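Local coordinates for putative 6-phosphogluconolactonase (Neisseria gonorrhoeae, PDB 3LHI), which probably hydrolyses 6-phosphogluconolactone to 6-phosphogluconate, the second step of the oxidative pentose phosphate pathway, at residues Ile72-Arg86 with Trp99-Leu112. Sequence-based numbering, arbitrary orientation. Where two conformers were deposited one is given.
Sequences IVPTNHADSNTGLVR and WIPMVEDGKTETEL. With EDO (1,2-ethanediol), chain C.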
loop_
_atom_site.group_PDB
_atom_site.type_symbol
_atom_site.label_atom_id
_atom_site.label_comp_id
_atom_site.label_asym_id
_atom_site.label_seq_id
_atom_site.Cartn_x
_atom_site.Cartn_y
_atom_site.Cartn_z
ATOM N N ILE A 72 -3.554 -13.643 2.373
ATOM C CA ILE A 72 -4.772 -14.316 2.831
ATOM C C ILE A 72 -4.348 -15.419 3.791
ATOM O O ILE A 72 -4.179 -16.580 3.418
ATOM C CB ILE A 72 -5.649 -14.812 1.673
ATOM C CG1 ILE A 72 -6.019 -13.626 0.758
ATOM C CG2 ILE A 72 -6.867 -15.481 2.243
ATOM C CD1 ILE A 72 -6.884 -13.996 -0.471
ATOM N N VAL A 73 -4.123 -14.969 5.010
ATOM C CA VAL A 73 -3.717 -15.747 6.184
ATOM C C VAL A 73 -4.422 -15.137 7.362
ATOM O O VAL A 73 -4.848 -13.988 7.319
ATOM C CB VAL A 73 -2.172 -15.702 6.410
ATOM C CG1 VAL A 73 -1.399 -16.382 5.248
ATOM C CG2 VAL A 73 -1.654 -14.307 6.713
ATOM N N PRO A 74 -4.574 -15.899 8.468
ATOM C CA PRO A 74 -5.228 -15.307 9.619
ATOM C C PRO A 74 -4.508 -14.038 10.106
ATOM O O PRO A 74 -3.304 -13.910 9.926
ATOM C CB PRO A 74 -5.158 -16.409 10.662
ATOM C CG PRO A 74 -5.165 -17.651 9.823
ATOM C CD PRO A 74 -4.310 -17.336 8.636
ATOM N N THR A 75 -5.236 -13.152 10.754
ATOM C CA THR A 75 -4.636 -11.903 11.145
ATOM C C THR A 75 -3.614 -11.999 12.285
ATOM O O THR A 75 -2.871 -11.043 12.528
ATOM C CB THR A 75 -5.708 -10.857 11.424
ATOM O OG1 THR A 75 -6.496 -11.249 12.547
ATOM C CG2 THR A 75 -6.555 -10.536 10.196
ATOM N N ASN A 76 -3.529 -13.154 12.936
ATOM C CA ASN A 76 -2.477 -13.424 13.916
ATOM C C ASN A 76 -1.313 -14.221 13.349
ATOM O O ASN A 76 -0.439 -14.618 14.107
ATOM C CB ASN A 76 -3.065 -14.093 15.161
ATOM C CG ASN A 76 -3.613 -15.453 14.915
ATOM O OD1 ASN A 76 -3.935 -15.838 13.791
ATOM N ND2 ASN A 76 -3.801 -16.207 16.013
ATOM N N HIS A 77 -1.270 -14.434 12.021
ATOM C CA HIS A 77 -0.200 -15.162 11.338
ATOM C C HIS A 77 1.035 -14.287 11.181
ATOM O O HIS A 77 0.921 -13.054 10.999
ATOM C CB HIS A 77 -0.707 -15.610 9.971
ATOM C CG HIS A 77 0.164 -16.553 9.213
ATOM N ND1 HIS A 77 1.323 -16.178 8.558
ATOM C CD2 HIS A 77 0.028 -17.892 9.009
ATOM C CE1 HIS A 77 1.835 -17.246 7.951
ATOM N NE2 HIS A 77 1.051 -18.289 8.190
ATOM N N ALA A 78 2.220 -14.893 11.202
ATOM C CA ALA A 78 3.432 -14.110 11.066
ATOM C C ALA A 78 3.518 -13.275 9.798
ATOM O O ALA A 78 4.208 -12.263 9.780
ATOM C CB ALA A 78 4.670 -15.055 11.147
ATOM N N ASP A 79 2.883 -13.720 8.724
ATOM C CA ASP A 79 2.942 -13.052 7.431
ATOM C C ASP A 79 1.742 -12.125 7.186
ATOM O O ASP A 79 1.577 -11.655 6.071
ATOM C CB ASP A 79 3.068 -14.096 6.303
ATOM C CG ASP A 79 4.343 -14.901 6.375
ATOM O OD1 ASP A 79 5.332 -14.372 6.901
ATOM O OD2 ASP A 79 4.314 -16.037 5.881
ATOM N N SER A 80 0.937 -11.845 8.189
ATOM C CA SER A 80 -0.201 -10.945 8.050
ATOM C C SER A 80 0.281 -9.489 8.039
ATOM O O SER A 80 0.933 -9.022 8.976
ATOM C CB SER A 80 -1.162 -11.133 9.214
ATOM O OG SER A 80 -2.227 -10.206 9.139
ATOM N N ASN A 81 -0.102 -8.730 7.009
ATOM C CA ASN A 81 0.157 -7.309 7.024
ATOM C C ASN A 81 -0.721 -6.597 8.063
ATOM O O ASN A 81 -0.328 -5.555 8.585
ATOM C CB ASN A 81 -0.092 -6.666 5.651
ATOM C CG ASN A 81 0.934 -7.072 4.587
ATOM O OD1 ASN A 81 2.041 -7.517 4.934
ATOM N ND2 ASN A 81 0.590 -6.837 3.296
ATOM N N THR A 82 -1.914 -7.134 8.344
ATOM C CA THR A 82 -2.754 -6.616 9.410
ATOM C C THR A 82 -2.015 -6.673 10.727
ATOM O O THR A 82 -1.954 -5.686 11.493
ATOM C CB THR A 82 -4.055 -7.404 9.487
ATOM O OG1 THR A 82 -4.795 -7.184 8.263
ATOM C CG2 THR A 82 -4.926 -6.930 10.684
ATOM N N GLY A 83 -1.385 -7.814 11.004
ATOM C CA GLY A 83 -0.593 -7.927 12.227
ATOM C C GLY A 83 0.578 -6.956 12.277
ATOM O O GLY A 83 0.874 -6.366 13.307
ATOM N N LEU A 84 1.234 -6.798 11.135
ATOM C CA LEU A 84 2.337 -5.844 10.971
ATOM C C LEU A 84 1.892 -4.474 11.396
ATOM O O LEU A 84 2.513 -3.888 12.286
ATOM C CB LEU A 84 2.828 -5.787 9.512
ATOM C CG LEU A 84 3.897 -4.745 9.233
ATOM C CD1 LEU A 84 5.261 -5.320 9.663
ATOM C CD2 LEU A 84 3.796 -4.341 7.715
ATOM N N VAL A 85 0.830 -3.973 10.742
ATOM C CA VAL A 85 0.328 -2.647 10.952
ATOM C C VAL A 85 -0.146 -2.449 12.410
ATOM O O VAL A 85 0.080 -1.383 13.012
ATOM C CB VAL A 85 -0.745 -2.301 9.910
ATOM C CG1 VAL A 85 -1.471 -1.007 10.235
ATOM C CG2 VAL A 85 -0.091 -2.222 8.523
ATOM N N ARG A 86 -0.759 -3.459 12.994
ATOM C CA ARG A 86 -1.152 -3.383 14.384
ATOM C C ARG A 86 0.078 -3.245 15.286
ATOM O O ARG A 86 0.032 -2.487 16.245
ATOM C CB ARG A 86 -2.000 -4.569 14.762
ATOM C CG ARG A 86 -3.423 -4.392 14.250
ATOM C CD ARG A 86 -4.244 -5.681 14.393
ATOM N NE ARG A 86 -5.633 -5.430 14.045
ATOM C CZ ARG A 86 -6.543 -6.372 13.871
ATOM N NH1 ARG A 86 -6.211 -7.625 13.920
ATOM N NH2 ARG A 86 -7.815 -6.025 13.646
ATOM N N TRP A 99 -9.707 1.162 11.805
ATOM C CA TRP A 99 -9.189 0.091 10.956
ATOM C C TRP A 99 -10.212 -0.373 9.974
ATOM O O TRP A 99 -11.336 -0.684 10.365
ATOM C CB TRP A 99 -8.694 -1.091 11.798
ATOM C CG TRP A 99 -8.157 -2.206 11.005
ATOM C CD1 TRP A 99 -8.675 -3.458 10.927
ATOM C CD2 TRP A 99 -6.986 -2.213 10.221
ATOM N NE1 TRP A 99 -7.936 -4.233 10.116
ATOM C CE2 TRP A 99 -6.880 -3.512 9.653
ATOM C CE3 TRP A 99 -6.051 -1.253 9.874
ATOM C CZ2 TRP A 99 -5.862 -3.865 8.822
ATOM C CZ3 TRP A 99 -5.036 -1.624 8.989
ATOM C CH2 TRP A 99 -4.961 -2.927 8.498
ATOM N N ILE A 100 -9.845 -0.371 8.694
ATOM C CA ILE A 100 -10.718 -0.876 7.632
ATOM C C ILE A 100 -10.117 -2.227 7.179
ATOM O O ILE A 100 -9.032 -2.293 6.616
ATOM C CB ILE A 100 -10.791 0.117 6.439
ATOM C CG1 ILE A 100 -11.272 1.513 6.884
ATOM C CG2 ILE A 100 -11.679 -0.493 5.326
ATOM C CD1 ILE A 100 -11.013 2.601 5.852
ATOM N N PRO A 101 -10.787 -3.342 7.520
ATOM C CA PRO A 101 -10.170 -4.658 7.364
ATOM C C PRO A 101 -10.118 -5.161 5.953
ATOM O O PRO A 101 -11.005 -4.840 5.115
ATOM C CB PRO A 101 -11.048 -5.548 8.207
ATOM C CG PRO A 101 -12.407 -4.930 8.045
ATOM C CD PRO A 101 -12.135 -3.438 8.146
HETATM N N MSE A 102 -9.118 -6.000 5.710
HETATM C CA MSE A 102 -8.940 -6.734 4.476
HETATM C C MSE A 102 -9.219 -8.251 4.639
HETATM O O MSE A 102 -9.712 -8.902 3.724
HETATM C CB MSE A 102 -7.518 -6.508 3.961
HETATM C CG MSE A 102 -7.218 -5.100 3.426
HETATM SE SE MSE A 102 -7.933 -4.856 1.620
HETATM C CE MSE A 102 -6.263 -5.231 0.594
ATOM N N VAL A 103 -8.848 -8.787 5.801
ATOM C CA VAL A 103 -9.113 -10.169 6.254
ATOM C C VAL A 103 -9.802 -10.054 7.602
ATOM O O VAL A 103 -9.407 -9.248 8.480
ATOM C CB VAL A 103 -7.773 -10.984 6.387
ATOM C CG1 VAL A 103 -8.002 -12.350 7.022
ATOM C CG2 VAL A 103 -7.183 -11.202 5.004
ATOM N N GLU A 104 -10.848 -10.869 7.801
ATOM C CA GLU A 104 -11.629 -10.849 9.027
ATOM C C GLU A 104 -10.865 -11.468 10.187
ATOM O O GLU A 104 -10.331 -12.572 10.042
ATOM C CB GLU A 104 -12.941 -11.624 8.769
ATOM C CG GLU A 104 -13.982 -11.428 9.839
ATOM C CD GLU A 104 -15.346 -12.008 9.488
ATOM O OE1 GLU A 104 -15.463 -12.652 8.427
ATOM O OE2 GLU A 104 -16.260 -11.778 10.308
ATOM N N ASP A 105 -10.852 -10.788 11.326
ATOM C CA ASP A 105 -10.264 -11.337 12.550
ATOM C C ASP A 105 -11.013 -12.594 13.000
ATOM O O ASP A 105 -12.238 -12.679 12.842
ATOM C CB ASP A 105 -10.314 -10.321 13.689
ATOM C CG ASP A 105 -9.406 -9.129 13.489
ATOM O OD1 ASP A 105 -8.329 -9.293 12.850
ATOM O OD2 ASP A 105 -9.773 -8.063 14.023
ATOM N N GLY A 106 -10.281 -13.534 13.574
ATOM C CA GLY A 106 -10.885 -14.724 14.156
ATOM C C GLY A 106 -11.084 -15.884 13.223
ATOM O O GLY A 106 -11.490 -16.962 13.645
ATOM N N LYS A 107 -10.797 -15.682 11.956
ATOM C CA LYS A 107 -10.880 -16.741 10.983
ATOM C C LYS A 107 -9.563 -17.473 10.830
ATOM O O LYS A 107 -8.514 -16.855 10.686
ATOM C CB LYS A 107 -11.321 -16.170 9.634
ATOM C CG LYS A 107 -12.659 -15.473 9.674
ATOM C CD LYS A 107 -13.823 -16.428 9.977
ATOM C CE LYS A 107 -15.151 -15.708 9.824
ATOM N NZ LYS A 107 -16.229 -16.426 10.487
ATOM N N THR A 108 -9.606 -18.798 10.869
ATOM C CA THR A 108 -8.411 -19.604 10.751
ATOM C C THR A 108 -8.184 -19.967 9.266
ATOM O O THR A 108 -9.027 -19.632 8.428
ATOM C CB THR A 108 -8.534 -20.830 11.678
ATOM O OG1 THR A 108 -9.581 -21.686 11.211
ATOM C CG2 THR A 108 -8.897 -20.373 13.117
ATOM N N GLU A 109 -7.049 -20.587 8.913
ATOM C CA GLU A 109 -6.685 -20.851 7.513
ATOM C C GLU A 109 -7.755 -21.572 6.728
ATOM O O GLU A 109 -8.005 -21.252 5.575
ATOM C CB GLU A 109 -5.404 -21.693 7.311
ATOM C CG GLU A 109 -4.107 -20.997 7.583
ATOM C CD GLU A 109 -3.703 -20.990 9.045
ATOM O OE1 GLU A 109 -4.553 -21.398 9.946
ATOM O OE2 GLU A 109 -2.513 -20.578 9.258
ATOM N N THR A 110 -8.371 -22.587 7.330
ATOM C CA THR A 110 -9.408 -23.335 6.579
ATOM C C THR A 110 -10.719 -22.592 6.426
ATOM O O THR A 110 -11.586 -23.048 5.695
ATOM C CB THR A 110 -9.661 -24.733 7.163
ATOM O OG1 THR A 110 -10.154 -24.618 8.498
ATOM C CG2 THR A 110 -8.344 -25.550 7.125
ATOM N N GLU A 111 -10.866 -21.438 7.098
ATOM C CA GLU A 111 -12.028 -20.588 6.964
ATOM C C GLU A 111 -11.846 -19.450 5.975
ATOM O O GLU A 111 -12.765 -18.671 5.774
ATOM C CB GLU A 111 -12.435 -20.001 8.295
ATOM C CG GLU A 111 -12.800 -21.090 9.325
ATOM C CD GLU A 111 -13.118 -20.550 10.735
ATOM O OE1 GLU A 111 -12.355 -19.736 11.312
ATOM O OE2 GLU A 111 -14.142 -20.936 11.295
ATOM N N LEU A 112 -10.670 -19.350 5.362
ATOM C CA LEU A 112 -10.337 -18.216 4.532
ATOM C C LEU A 112 -10.287 -18.758 3.119
ATOM O O LEU A 112 -9.403 -19.568 2.765
ATOM C CB LEU A 112 -8.985 -17.618 4.939
ATOM C CG LEU A 112 -9.002 -16.849 6.261
ATOM C CD1 LEU A 112 -7.533 -16.484 6.660
ATOM C CD2 LEU A 112 -9.908 -15.613 6.232
HETATM C C1 EDO C . 3.577 -10.264 12.647
HETATM O O1 EDO C . 4.925 -10.766 12.387
HETATM C C2 EDO C . 3.500 -8.901 13.360
HETATM O O2 EDO C . 4.379 -7.900 12.804
HETATM O O HOH W 1 -8.077 -14.082 10.820
HETATM O O HOH W 2 -7.366 -13.599 13.882
HETATM O O HOH W 3 -0.622 -20.450 6.706
HETATM O O HOH W 4 -7.494 -6.981 7.926
#
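R86 and D105 approach from opposite directions and join in an end-on, two-pronged salt bridge. NH1 donates to D105 OD1 and NH2 to D105 OD2, each at 2.9 Å. The guanidinium and carboxylate planes are turned 42° apart. OD2 is met at its syn lone pair. OD1 takes NH1 on its syn side and T75 OG1 on its anti side, both from the same face of the carboxylate. The T75 OG1 to D105 OD1 bond is 2.7 Å. A chi1 of 65° tucks OG1 between the two backbone branches of T75 and points it at D105. The same rotation puts CG2 against V103, 3.6 Å from V103 O and 3.9 Å from V103 CG1.

Extended from CG to NE, R86 reaches D105 with T82 CG2 over one face of its guanidinium, near the rim. The W99 five-membered ring forms an off-centre cation-pi contact with CZ. T82 OG1 sits at the W99 ring edge, 3.5 Å from CZ2, and is hydrogen-bonded to E70 of strand 63-71. V85 CG1 touches W99 CZ3.

At the far end P74 CB lies 3.4 Å from K107 O. The bent E109 side chain crosses P74 at about a right angle and brings OE2 to the edge of the H77 ring, 3.7 Å from CD2. Water 3 bridges OE2 and H77 NE2, weakly at NE2. L112 CD1 presses on the V73-P74 peptide, 3.5 Å from P74 N.

In this glucosamine/galactosamine-6-phosphate isomerase-type domain, the contact joins the loops that follow neighbouring parallel strands, 63-71 and 98-99. Water 4 links T82 OG1 to M102 N and V103 O. Three donors from R86 and T75 hold the D105 carboxylate, which would probably stabilise its ionised form and fix its rotation.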